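Local coordinates for protein lipase (PDB 5AH0) that hydrolyses ester bonds as a zinc-containing alpha/beta-hydrolase lipase, including those of the synthetic polyester poly(butylene adipate-co-terephthalate), at residues 98-101 against 105-108; 110-113 against 119-122; 21-26 against 187-192; 277-282 against 287-292; 240-245 against 297-302. All blocks are in the same frame, centred on the assembly; numbering follows the deposited sequence.

Contact 1: 98-101 against 105-108; sequences NLTT and VNKI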
# COMPACT_ATOMS: atom_id res chain seq x y z
N ASN A 98 -19.58 3.59 13.39
CA ASN A 98 -20.83 3.83 14.11
C ASN A 98 -21.30 2.60 14.87
O ASN A 98 -20.66 1.54 14.83
CB ASN A 98 -21.95 4.26 13.15
CG ASN A 98 -21.68 5.58 12.49
OD1 ASN A 98 -20.71 6.27 12.83
ND2 ASN A 98 -22.52 5.95 11.53
N LEU A 99 -22.42 2.76 15.54
CA LEU A 99 -23.05 1.65 16.24
C LEU A 99 -24.39 1.35 15.58
O LEU A 99 -25.06 2.26 15.09
CB LEU A 99 -23.24 1.97 17.73
CG LEU A 99 -21.96 2.07 18.57
CD1 LEU A 99 -22.21 2.95 19.78
CD2 LEU A 99 -21.46 0.70 18.99
N THR A 100 -24.76 0.08 15.55
CA THR A 100 -26.04 -0.30 14.99
C THR A 100 -27.12 -0.03 16.03
O THR A 100 -26.81 0.38 17.16
CB THR A 100 -26.06 -1.78 14.58
OG1 THR A 100 -25.63 -2.59 15.68
CG2 THR A 100 -25.14 -2.01 13.39
N THR A 101 -28.37 -0.25 15.65
CA THR A 101 -29.49 -0.15 16.58
C THR A 101 -29.24 -1.05 17.80
O THR A 101 -29.57 -0.69 18.93
CB THR A 101 -30.83 -0.53 15.92
OG1 THR A 101 -30.73 -1.85 15.35
CG2 THR A 101 -31.17 0.46 14.81
N VAL A 105 -20.45 -2.40 16.80
CA VAL A 105 -19.64 -1.42 16.09
C VAL A 105 -19.42 -1.82 14.63
O VAL A 105 -19.11 -2.97 14.33
CB VAL A 105 -18.27 -1.24 16.77
CG1 VAL A 105 -17.66 0.09 16.37
CG2 VAL A 105 -18.42 -1.32 18.28
N ASN A 106 -19.57 -0.85 13.72
CA ASN A 106 -19.34 -1.07 12.29
C ASN A 106 -17.87 -1.08 11.91
O ASN A 106 -17.32 -0.05 11.53
CB ASN A 106 -20.02 0.01 11.46
CG ASN A 106 -21.52 -0.20 11.34
OD1 ASN A 106 -22.00 -1.34 11.30
ND2 ASN A 106 -22.26 0.90 11.29
N LYS A 107 -17.23 -2.24 12.00
CA LYS A 107 -15.81 -2.34 11.71
C LYS A 107 -15.59 -2.74 10.24
O LYS A 107 -16.54 -3.05 9.53
CB LYS A 107 -15.15 -3.35 12.65
CG LYS A 107 -15.73 -3.32 14.05
CD LYS A 107 -15.00 -4.23 15.03
CE LYS A 107 -13.65 -3.65 15.42
NZ LYS A 107 -12.92 -4.51 16.40
N ILE A 108 -14.33 -2.70 9.80
CA ILE A 108 -13.96 -3.16 8.45
C ILE A 108 -12.78 -4.11 8.51
O ILE A 108 -12.06 -4.15 9.51
CB ILE A 108 -13.56 -2.01 7.52
CG1 ILE A 108 -12.33 -1.30 8.07
CG2 ILE A 108 -14.70 -1.04 7.31
CD1 ILE A 108 -11.89 -0.14 7.22

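Contact 2: 110-113 against 119-122; sequences LVAH and TVRT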
# COMPACT_ATOMS: atom_id res chain seq x y z
N LEU A 110 -9.25 -4.59 6.56
CA LEU A 110 -8.34 -3.97 5.60
C LEU A 110 -7.51 -5.03 4.89
O LEU A 110 -6.80 -5.81 5.53
CB LEU A 110 -7.44 -2.94 6.29
CG LEU A 110 -8.27 -1.69 6.62
CD1 LEU A 110 -7.62 -0.80 7.68
CD2 LEU A 110 -8.57 -0.91 5.33
N VAL A 111 -7.64 -5.08 3.57
CA VAL A 111 -6.81 -5.96 2.75
C VAL A 111 -5.92 -5.08 1.89
O VAL A 111 -6.41 -4.24 1.11
CB VAL A 111 -7.65 -6.91 1.86
CG1 VAL A 111 -6.76 -7.73 0.97
CG2 VAL A 111 -8.53 -7.83 2.73
N ALA A 112 -4.62 -5.24 2.06
CA ALA A 112 -3.66 -4.35 1.45
C ALA A 112 -2.59 -5.13 0.71
O ALA A 112 -2.21 -6.23 1.10
CB ALA A 112 -3.02 -3.47 2.50
N HIS A 113 -2.10 -4.52 -0.36
CA HIS A 113 -1.03 -5.06 -1.17
C HIS A 113 0.12 -4.08 -1.14
O HIS A 113 -0.08 -2.87 -1.13
CB HIS A 113 -1.52 -5.27 -2.61
CG HIS A 113 -0.45 -5.72 -3.56
ND1 HIS A 113 0.03 -4.92 -4.57
CD2 HIS A 113 0.19 -6.91 -3.69
CE1 HIS A 113 0.93 -5.58 -5.27
NE2 HIS A 113 1.06 -6.79 -4.75
N THR A 119 0.65 1.34 5.05
CA THR A 119 -0.34 2.38 5.18
C THR A 119 -1.45 2.04 6.17
O THR A 119 -1.82 2.88 6.99
CB THR A 119 -0.98 2.67 3.81
OG1 THR A 119 0.06 3.02 2.89
CG2 THR A 119 -1.98 3.80 3.91
N VAL A 120 -1.96 0.81 6.11
CA VAL A 120 -3.09 0.44 6.95
C VAL A 120 -2.67 0.13 8.39
O VAL A 120 -3.46 0.34 9.32
CB VAL A 120 -3.86 -0.75 6.36
CG1 VAL A 120 -4.43 -0.36 5.00
CG2 VAL A 120 -2.97 -1.98 6.25
N ARG A 121 -1.44 -0.34 8.58
CA ARG A 121 -0.85 -0.42 9.92
C ARG A 121 -0.84 0.97 10.55
O ARG A 121 -1.11 1.15 11.74
CB ARG A 121 0.58 -0.97 9.86
CG ARG A 121 0.71 -2.47 9.68
CD ARG A 121 2.17 -2.83 9.36
NE ARG A 121 3.09 -2.32 10.38
CZ ARG A 121 4.38 -2.06 10.17
NH1 ARG A 121 4.93 -2.26 8.98
NH2 ARG A 121 5.12 -1.60 11.16
N THR A 122 -0.50 1.97 9.74
CA THR A 122 -0.42 3.34 10.19
C THR A 122 -1.81 3.89 10.49
O THR A 122 -2.02 4.57 11.50
CB THR A 122 0.29 4.22 9.15
OG1 THR A 122 1.58 3.66 8.88
CG2 THR A 122 0.44 5.64 9.64

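Contact 3: 21-26 against 187-192; sequences LGLKYW and ASFTGA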
# COMPACT_ATOMS: atom_id res chain seq x y z
N LEU A 21 -7.97 3.05 -17.62
CA LEU A 21 -9.10 2.33 -18.17
C LEU A 21 -8.65 1.01 -18.75
O LEU A 21 -7.61 0.93 -19.41
CB LEU A 21 -9.80 3.16 -19.25
CG LEU A 21 -10.98 4.00 -18.75
CD1 LEU A 21 -10.55 4.98 -17.67
CD2 LEU A 21 -11.60 4.74 -19.92
N GLY A 22 -9.40 -0.04 -18.47
CA GLY A 22 -9.11 -1.32 -19.07
C GLY A 22 -8.28 -2.24 -18.21
O GLY A 22 -8.11 -3.40 -18.54
N LEU A 23 -7.73 -1.72 -17.11
CA LEU A 23 -6.94 -2.54 -16.19
C LEU A 23 -7.18 -2.13 -14.74
O LEU A 23 -6.76 -1.05 -14.32
CB LEU A 23 -5.45 -2.46 -16.51
CG LEU A 23 -4.60 -3.59 -15.90
CD1 LEU A 23 -4.84 -4.90 -16.63
CD2 LEU A 23 -3.14 -3.26 -15.90
N LYS A 24 -7.87 -2.99 -14.00
CA LYS A 24 -8.07 -2.79 -12.57
C LYS A 24 -6.80 -3.20 -11.80
O LYS A 24 -6.23 -4.26 -12.06
CB LYS A 24 -9.26 -3.60 -12.09
CG LYS A 24 -10.48 -2.81 -11.67
CD LYS A 24 -11.02 -1.96 -12.79
CE LYS A 24 -12.12 -1.09 -12.27
NZ LYS A 24 -12.62 -0.20 -13.34
N TYR A 25 -6.36 -2.36 -10.87
CA TYR A 25 -5.26 -2.75 -9.99
C TYR A 25 -5.60 -4.04 -9.26
O TYR A 25 -4.75 -4.92 -9.12
CB TYR A 25 -4.98 -1.65 -8.98
CG TYR A 25 -3.81 -1.94 -8.04
CD1 TYR A 25 -3.99 -2.69 -6.88
CD2 TYR A 25 -2.55 -1.43 -8.30
CE1 TYR A 25 -2.93 -2.95 -6.02
CE2 TYR A 25 -1.50 -1.67 -7.43
CZ TYR A 25 -1.69 -2.42 -6.30
OH TYR A 25 -0.64 -2.65 -5.43
N TRP A 26 -6.83 -4.15 -8.78
CA TRP A 26 -7.26 -5.36 -8.11
C TRP A 26 -7.98 -6.26 -9.10
O TRP A 26 -9.19 -6.13 -9.29
CB TRP A 26 -8.17 -5.05 -6.92
CG TRP A 26 -7.46 -4.36 -5.81
CD1 TRP A 26 -7.47 -3.03 -5.53
CD2 TRP A 26 -6.61 -4.97 -4.82
NE1 TRP A 26 -6.69 -2.77 -4.43
CE2 TRP A 26 -6.16 -3.95 -3.97
CE3 TRP A 26 -6.22 -6.29 -4.56
CZ2 TRP A 26 -5.32 -4.19 -2.88
CZ3 TRP A 26 -5.40 -6.53 -3.47
CH2 TRP A 26 -4.95 -5.48 -2.64
N ALA A 187 0.70 2.33 -19.91
CA ALA A 187 0.28 2.99 -21.14
C ALA A 187 0.42 2.06 -22.34
O ALA A 187 -0.43 2.07 -23.22
CB ALA A 187 1.08 4.27 -21.36
N SER A 188 1.48 1.27 -22.37
CA SER A 188 1.67 0.35 -23.49
C SER A 188 0.69 -0.81 -23.42
O SER A 188 0.00 -1.11 -24.40
CB SER A 188 3.09 -0.20 -23.51
OG SER A 188 3.19 -1.30 -24.40
N PHE A 189 0.59 -1.42 -22.25
CA PHE A 189 -0.18 -2.63 -22.04
C PHE A 189 -1.68 -2.45 -22.30
O PHE A 189 -2.35 -3.38 -22.74
CB PHE A 189 0.04 -3.14 -20.62
CG PHE A 189 -0.57 -4.47 -20.35
CD1 PHE A 189 -0.07 -5.62 -20.94
CD2 PHE A 189 -1.63 -4.60 -19.47
CE1 PHE A 189 -0.63 -6.85 -20.68
CE2 PHE A 189 -2.19 -5.83 -19.20
CZ PHE A 189 -1.68 -6.96 -19.81
N THR A 190 -2.22 -1.28 -21.97
CA THR A 190 -3.61 -0.98 -22.27
C THR A 190 -3.79 -0.42 -23.68
O THR A 190 -4.88 -0.47 -24.25
CB THR A 190 -4.20 0.02 -21.27
OG1 THR A 190 -3.51 1.27 -21.37
CG2 THR A 190 -4.08 -0.53 -19.86
N GLY A 191 -2.73 0.14 -24.25
CA GLY A 191 -2.86 0.77 -25.55
C GLY A 191 -3.26 2.23 -25.41
O GLY A 191 -3.54 2.92 -26.40
N ALA A 192 -3.31 2.71 -24.17
CA ALA A 192 -3.66 4.10 -23.90
C ALA A 192 -2.64 5.08 -24.46
O ALA A 192 -3.00 6.20 -24.85
CB ALA A 192 -3.82 4.32 -22.40

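Contact 4: 277-282 against 287-292; sequences LPHVIY and LYPFGR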
# COMPACT_ATOMS: atom_id res chain seq x y z
N LEU A 277 2.68 -7.18 -17.61
CA LEU A 277 3.23 -5.84 -17.80
C LEU A 277 4.61 -5.91 -18.44
O LEU A 277 5.52 -6.56 -17.92
CB LEU A 277 3.31 -5.10 -16.47
CG LEU A 277 2.00 -4.86 -15.72
CD1 LEU A 277 2.26 -4.12 -14.42
CD2 LEU A 277 1.02 -4.07 -16.60
N PRO A 278 4.79 -5.23 -19.58
CA PRO A 278 6.09 -5.27 -20.24
C PRO A 278 7.02 -4.17 -19.77
O PRO A 278 6.57 -3.12 -19.30
CB PRO A 278 5.73 -5.08 -21.71
CG PRO A 278 4.54 -4.14 -21.65
CD PRO A 278 3.78 -4.50 -20.38
N HIS A 279 8.31 -4.41 -19.91
CA HIS A 279 9.29 -3.34 -19.85
C HIS A 279 9.41 -2.70 -21.24
O HIS A 279 9.76 -3.36 -22.22
CB HIS A 279 10.62 -3.86 -19.37
CG HIS A 279 11.54 -2.78 -18.90
ND1 HIS A 279 12.24 -1.97 -19.77
CD2 HIS A 279 11.85 -2.35 -17.65
CE1 HIS A 279 12.95 -1.11 -19.08
NE2 HIS A 279 12.73 -1.31 -17.79
N VAL A 280 9.08 -1.42 -21.33
CA VAL A 280 9.00 -0.78 -22.65
C VAL A 280 10.37 -0.58 -23.31
O VAL A 280 10.46 -0.38 -24.52
CB VAL A 280 8.24 0.56 -22.53
CG1 VAL A 280 8.04 1.19 -23.89
CG2 VAL A 280 6.88 0.32 -21.88
N ILE A 281 11.44 -0.68 -22.54
CA ILE A 281 12.78 -0.54 -23.13
C ILE A 281 13.35 -1.90 -23.50
O ILE A 281 13.71 -2.14 -24.65
CB ILE A 281 13.77 0.20 -22.18
CG1 ILE A 281 13.42 1.68 -22.08
CG2 ILE A 281 15.20 0.08 -22.69
CD1 ILE A 281 12.31 1.99 -21.12
N TYR A 282 13.39 -2.82 -22.54
CA TYR A 282 14.06 -4.10 -22.76
C TYR A 282 13.22 -5.16 -23.45
O TYR A 282 13.74 -6.19 -23.87
CB TYR A 282 14.56 -4.64 -21.42
CG TYR A 282 15.47 -3.67 -20.72
CD1 TYR A 282 16.39 -2.92 -21.45
CD2 TYR A 282 15.43 -3.52 -19.34
CE1 TYR A 282 17.24 -2.03 -20.82
CE2 TYR A 282 16.29 -2.63 -18.69
CZ TYR A 282 17.19 -1.89 -19.44
OH TYR A 282 18.04 -1.00 -18.82
N LEU A 287 9.14 -6.43 -14.44
CA LEU A 287 9.84 -6.68 -13.20
C LEU A 287 11.21 -7.35 -13.36
O LEU A 287 11.92 -7.55 -12.37
CB LEU A 287 8.97 -7.54 -12.29
CG LEU A 287 7.64 -6.90 -11.88
CD1 LEU A 287 6.90 -7.81 -10.94
CD2 LEU A 287 7.92 -5.55 -11.23
N TYR A 288 11.57 -7.71 -14.60
CA TYR A 288 12.79 -8.47 -14.82
C TYR A 288 14.07 -7.75 -14.32
O TYR A 288 14.83 -8.32 -13.55
CB TYR A 288 12.93 -8.85 -16.29
CG TYR A 288 14.25 -9.54 -16.58
CD1 TYR A 288 14.47 -10.85 -16.18
CD2 TYR A 288 15.29 -8.87 -17.22
CE1 TYR A 288 15.70 -11.49 -16.43
CE2 TYR A 288 16.51 -9.49 -17.48
CZ TYR A 288 16.71 -10.80 -17.08
OH TYR A 288 17.91 -11.41 -17.33
N PRO A 289 14.31 -6.50 -14.76
CA PRO A 289 15.54 -5.89 -14.27
C PRO A 289 15.49 -5.56 -12.78
O PRO A 289 16.52 -5.60 -12.11
CB PRO A 289 15.65 -4.61 -15.11
CG PRO A 289 14.23 -4.25 -15.40
CD PRO A 289 13.53 -5.58 -15.60
N PHE A 290 14.31 -5.23 -12.26
CA PHE A 290 14.21 -4.87 -10.85
C PHE A 290 14.42 -6.07 -9.93
O PHE A 290 15.14 -5.97 -8.93
CB PHE A 290 12.87 -4.17 -10.61
CG PHE A 290 12.71 -2.95 -11.48
CD1 PHE A 290 13.50 -1.83 -11.26
CD2 PHE A 290 11.84 -2.95 -12.55
CE1 PHE A 290 13.40 -0.73 -12.08
CE2 PHE A 290 11.74 -1.84 -13.38
CZ PHE A 290 12.52 -0.74 -13.14
N GLY A 291 13.82 -7.21 -10.28
CA GLY A 291 14.09 -8.47 -9.61
C GLY A 291 15.56 -8.82 -9.57
O GLY A 291 16.07 -9.26 -8.53
N ARG A 292 16.26 -8.64 -10.69
CA ARG A 292 17.69 -8.95 -10.74
C ARG A 292 18.49 -7.96 -9.92
O ARG A 292 19.45 -8.34 -9.23
CB ARG A 292 18.21 -9.00 -12.18
CG ARG A 292 17.72 -10.23 -12.93
CD ARG A 292 18.39 -10.44 -14.28
NE ARG A 292 19.61 -11.23 -14.23
CZ ARG A 292 20.82 -10.72 -14.35
NH1 ARG A 292 20.96 -9.40 -14.52
NH2 ARG A 292 21.88 -11.50 -14.29

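Contact 5: 240-245 against 297-302; sequences STDGAR and YTRNEQ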
# COMPACT_ATOMS: atom_id res chain seq x y z
N SER A 240 12.16 2.56 2.04
CA SER A 240 13.52 2.12 2.29
C SER A 240 13.63 1.36 3.59
O SER A 240 12.77 1.45 4.47
CB SER A 240 14.48 3.32 2.30
OG SER A 240 14.21 4.17 3.40
N THR A 241 14.72 0.61 3.72
CA THR A 241 15.03 -0.10 4.95
C THR A 241 15.20 0.90 6.09
O THR A 241 14.86 0.62 7.25
CB THR A 241 16.31 -0.92 4.80
OG1 THR A 241 17.37 -0.05 4.39
CG2 THR A 241 16.11 -1.99 3.74
N ASP A 242 15.69 2.09 5.74
CA ASP A 242 15.95 3.14 6.71
C ASP A 242 14.66 3.75 7.24
O ASP A 242 14.52 3.95 8.44
CB ASP A 242 16.79 4.24 6.07
CG ASP A 242 17.99 3.69 5.34
OD1 ASP A 242 18.77 2.92 5.96
OD2 ASP A 242 18.12 3.98 4.13
N GLY A 243 13.72 4.03 6.35
CA GLY A 243 12.46 4.63 6.74
C GLY A 243 11.46 3.68 7.36
O GLY A 243 10.71 4.05 8.27
N ALA A 244 11.43 2.44 6.88
CA ALA A 244 10.48 1.46 7.39
C ALA A 244 10.79 1.18 8.85
O ALA A 244 9.90 1.11 9.71
CB ALA A 244 10.52 0.19 6.56
N ARG A 245 12.08 1.02 9.10
CA ARG A 245 12.65 0.87 10.42
C ARG A 245 12.05 1.90 11.35
O ARG A 245 11.54 1.56 12.43
CB ARG A 245 14.16 1.06 10.32
CG ARG A 245 14.93 0.35 11.36
CD ARG A 245 16.41 0.28 11.04
NE ARG A 245 16.99 1.57 10.67
CZ ARG A 245 18.30 1.78 10.64
NH1 ARG A 245 19.13 0.80 10.99
NH2 ARG A 245 18.78 2.97 10.29
N TYR A 297 21.77 -7.00 -4.76
CA TYR A 297 22.14 -5.86 -3.94
C TYR A 297 22.44 -6.27 -2.51
O TYR A 297 21.59 -6.79 -1.81
CB TYR A 297 21.03 -4.80 -3.96
CG TYR A 297 21.34 -3.61 -3.09
CD1 TYR A 297 22.09 -2.55 -3.58
CD2 TYR A 297 20.87 -3.54 -1.79
CE1 TYR A 297 22.38 -1.45 -2.80
CE2 TYR A 297 21.15 -2.44 -0.99
CZ TYR A 297 21.91 -1.40 -1.50
OH TYR A 297 22.20 -0.30 -0.71
N THR A 298 23.68 -6.04 -2.07
CA THR A 298 24.05 -6.26 -0.67
C THR A 298 24.67 -4.99 -0.09
O THR A 298 25.11 -4.10 -0.82
CB THR A 298 25.01 -7.45 -0.50
OG1 THR A 298 26.21 -7.22 -1.25
CG2 THR A 298 24.35 -8.74 -0.97
N ARG A 299 24.70 -4.90 1.23
CA ARG A 299 25.26 -3.72 1.87
C ARG A 299 25.63 -3.98 3.31
O ARG A 299 24.82 -4.49 4.09
CB ARG A 299 24.28 -2.55 1.80
CG ARG A 299 24.83 -1.26 2.31
CD ARG A 299 23.75 -0.24 2.38
NE ARG A 299 22.80 -0.55 3.45
CZ ARG A 299 21.48 -0.50 3.31
NH1 ARG A 299 20.94 -0.16 2.15
NH2 ARG A 299 20.70 -0.80 4.34
N ASN A 300 26.86 -3.61 3.67
CA ASN A 300 27.37 -3.82 5.00
C ASN A 300 27.92 -2.52 5.55
O ASN A 300 29.13 -2.35 5.68
CB ASN A 300 28.47 -4.89 5.00
CG ASN A 300 28.76 -5.43 6.38
OD1 ASN A 300 27.89 -5.43 7.25
ND2 ASN A 300 30.00 -5.86 6.60
N GLU A 301 27.02 -1.57 5.81
CA GLU A 301 27.45 -0.28 6.33
C GLU A 301 26.96 -0.09 7.75
O GLU A 301 25.90 -0.59 8.14
CB GLU A 301 26.95 0.86 5.43
CG GLU A 301 27.51 0.78 4.03
CD GLU A 301 26.82 1.74 3.06
OE1 GLU A 301 26.07 2.62 3.53
OE2 GLU A 301 27.03 1.59 1.83
N GLN A 302 27.74 0.64 8.53
CA GLN A 302 27.38 0.90 9.91
C GLN A 302 26.27 1.95 9.99
O GLN A 302 26.26 2.92 9.23
CB GLN A 302 28.64 1.29 10.69
CG GLN A 302 29.48 2.36 10.02
CD GLN A 302 30.77 2.65 10.78
OE1 GLN A 302 31.02 2.08 11.84
NE2 GLN A 302 31.60 3.54 10.23

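Contact 1: 98-101 against 105-108
An isolated beta bridge between Leu99 and Val105 closes a hairpin-like turn in the surface loop that leads into strand 108-113. The two residues lie 4.6 Å apart from CA to CA, and the pairing of Asn98 with Asn106 on one side shows that the chain runs back antiparallel to itself. One hydrogen bond carries the crossing: Asn106 N to Asn98 O, 2.9 Å, with a nearly straight N-H...O angle of 167°. The same oxygen also receives a CA-H...O contact from Val105 CA at 3.4 Å. The branches of Val105 divide their work. CG1, anti to the backbone N (chi1 -159°), lies 3.7 Å from Asn98 O, while CG2 meets Leu99 CD2 at 3.7 Å, the two side chains crossing at a slant. Asn106, the centre of an inverse gamma turn, lays its amide against side chains of the other segment, with ND2 3.9 Å from Asn98 CB and OD1 3.8 Å from the methyl CG2 of Thr100. ND2 is held by Glu95 O, and Thr100 OG1 by Lys104 N. Asn98 also touches Lys66 of helix 54-66, and Ile108 then enters the sheet, touching Ile65 of that helix and Val153 of strand 153-159.

Contact 2: 110-113 against 119-122
Val120 packs against Leu110 and Ala112 where strand 108-113 turns into helix 116-129, the strand-turn-helix unit that in alpha/beta hydrolases forms the nucleophile elbow. The sequence Ala-His-Ser-Met-Gly at the turn fits that motif, so the serine directly after His113 is probably the nucleophile. The close part of the contact is wholly apolar, with no hydrogen bond across it. Leu110 and Ala112, two residues apart, both direct CB toward the helix, and Val120 directs its own toward the strand; its branches then divide between the two. Val120 CB lies 4.0 Å from Leu110 CD1, and the leucine and valine side chains lie alongside one another, running in opposite senses. Toward the C-terminal end of the strand, Val120 CG2 reaches Ala112 CB at 4.0 Å; it does so from the crowded position between backbone N and carbonyl carbon, since CG1 stands anti to the carbonyl carbon (chi1 -62°). Val9 of strand 6-9, Ile156 of strand 153-159 and Leu61 of helix 54-66 touch Val120 as well.

The looser side is not a solvent side, because all eight residues are buried; it is the remainder of the helical turn, which leaves the strand alone. Arg121 directs CB away from the strand, and its NH2 bonds to Asn248 OD1. Thr119 turns OG1 to Asn54 and Arg57, with which it is hydrogen-bonded. On the tight side, Val120 CG1 rests 4.2 Å from both CB and CD2 of Leu110.

Contact 3: 21-26 against 187-192
The backbone of Leu21, Gly22 and Leu23 runs past the C-terminal end of helix 173-190 without a hydrogen bond across, and each segment has a glycine of positive phi, Gly22 (95°) and Gly191 (88°), where a side chain would jam against the preceding carbonyl oxygen. Leu23 carries the apolar part. Its CG lies opposite the backbone N (chi1 -162°), and this extends the isobutyl group to the Phe189 ring: CD1 comes in at the ring edge, 3.8 Å from CE2, while CD2 stands 4.1 Å from Phe189 CD2. Because CD1 is near the ring plane, the leucine meets the rim of the phenyl group rather than stacking on it; the two side chains cross at about a right angle.

By its place in the chain, helix 173-190 probably corresponds to the lid helix of related bacterial lipases, and the facing loop follows strand 6-9, after which this fold usually places part of the oxyanion hole. Near the end of the helix, Thr190 forms an ST turn, OG1 accepting from Ala192 N at 3.2 Å; the same hydroxyl is hydrogen-bonded to Leu186 O one turn back. With OG1 engaged there, the methyl CG2 is turned to the loop, 3.8 Å from Leu21 O and 4.1 Å from Leu23 CB. Putting an alanine here would take away both branches, is likely to leave Ala192 N without its side-chain acceptor, and would probably open a gap beside Leu23 CB. Further along the loop, Leu23 O accepts from Trp15 NE1, and Tyr25 OH is hydrogen-bonded to Gly11 N.

Contact 4: 277-282 against 287-292
His279 sets the CD2 corner of its imidazole against the ring of Pro289, 3.8 Å from CG. The two side chains cross at a slant, and Phe290 CE2 lies near the histidine ring plane, 4.3 Å from that same CD2. The imidazole reaches over because CG is placed opposite the backbone N (chi1 -163°). Its other side is fixed from within its own loop: ND1 accepts from Tyr282 N at 3.1 Å, nearly straight (171°), and from Ile281 N at 3.2 Å. Both donors are tilted out of the ring plane, the tyrosine's by 26°. Two N-H groups pointing at ND1 imply that it bears no hydrogen, so the neutral ring would probably carry its proton on NE2.

Tyr282 adds a second layer. Its CD2 lies 3.4 Å above one face of the imidazole, offset toward the rim, and its CE2 edge meets Pro289 CB at 4.1 Å. Pro289 is thus touched by both rings, and its CG also sits over a face of the neighbouring Phe290. Exchanging His279 for a leucine would probably leave the N-H groups of Ile281 and Tyr282 without their shared acceptor and set the tyrosine ring free to turn. Outward, the side chain of Tyr282 lies about 4 Å from a bound di(hydroxyethyl)ether.

Inward, helix 173-190 touches part of the arrangement: Asn181 meets His279 and Ile281, and Phe178 meets Phe290 edge-to-face at the beginning of helix 288-294.

Contact 5: 240-245 against 297-302
Arg299 reaches from its loop to Thr241, in the first turn of helix 241-250. Its CB points toward that helix, and CG continues outward, opposite the backbone N (chi1 -174°). The chain then bends about the CD-NE end of its aliphatic part (chi3 70°), which brings the guanidinium round to the threonine; the side chain also touches Ile307. At the tip the two terminal nitrogens part. NH2 gives a weak but fairly straight hydrogen bond to Thr241 OG1, 3.4 Å and 163°, with the oxygen at the guanidinium edge, near its plane; NH2 is also hydrogen-bonded to Val305 O. NH1 bonds to Tyr297 OH at 3.1 Å within its own segment and forms a salt bridge with Asp170 OD2. That carboxylate oxygen binds Thr241 OG1 too, so threonine and arginine share an acid.

Asp242 OD1 stands 4.5 Å from NH2, well out of the guanidinium plane. No N-H points at it, and only a charge effect is likely; the salt bridge of this aspartate, through OD2, goes to Arg304. Arg304 also brings a like charge close to NH1, which Asp170 would probably offset.

Ser240 begins the helix as its N-cap, OG accepting from Gly243 N at 3.0 Å. The arrangement is that of a capped helix N-terminus whose first turn is tied, by a buried arginine and the acid it shares with Thr241, to an adjoining loop.

Contact 2 is the centre of the set, about 6 Å from the centre of the chain, beside the probable nucleophile elbow. It touches contact 3, where His113 ND1 and Tyr25 OH, 2.5 Å apart, form a probable hydrogen bond and Trp26 packs on His113. Contact 3 includes the end of helix 173-190, and contact 4 packs on the same helix, Phe189 CD2 meeting Leu277 CD2 (3.9 Å). Contact 5 comes within about 5 Å of contact 4 at the nearest atoms without touching. Contact 1 leads in sequence into contact 2, centres about 20 Å apart, and lies across the chain's centre from contact 4. The zinc ion, bound by Asp56, His76, His82 and Asp233, belongs to none of the five.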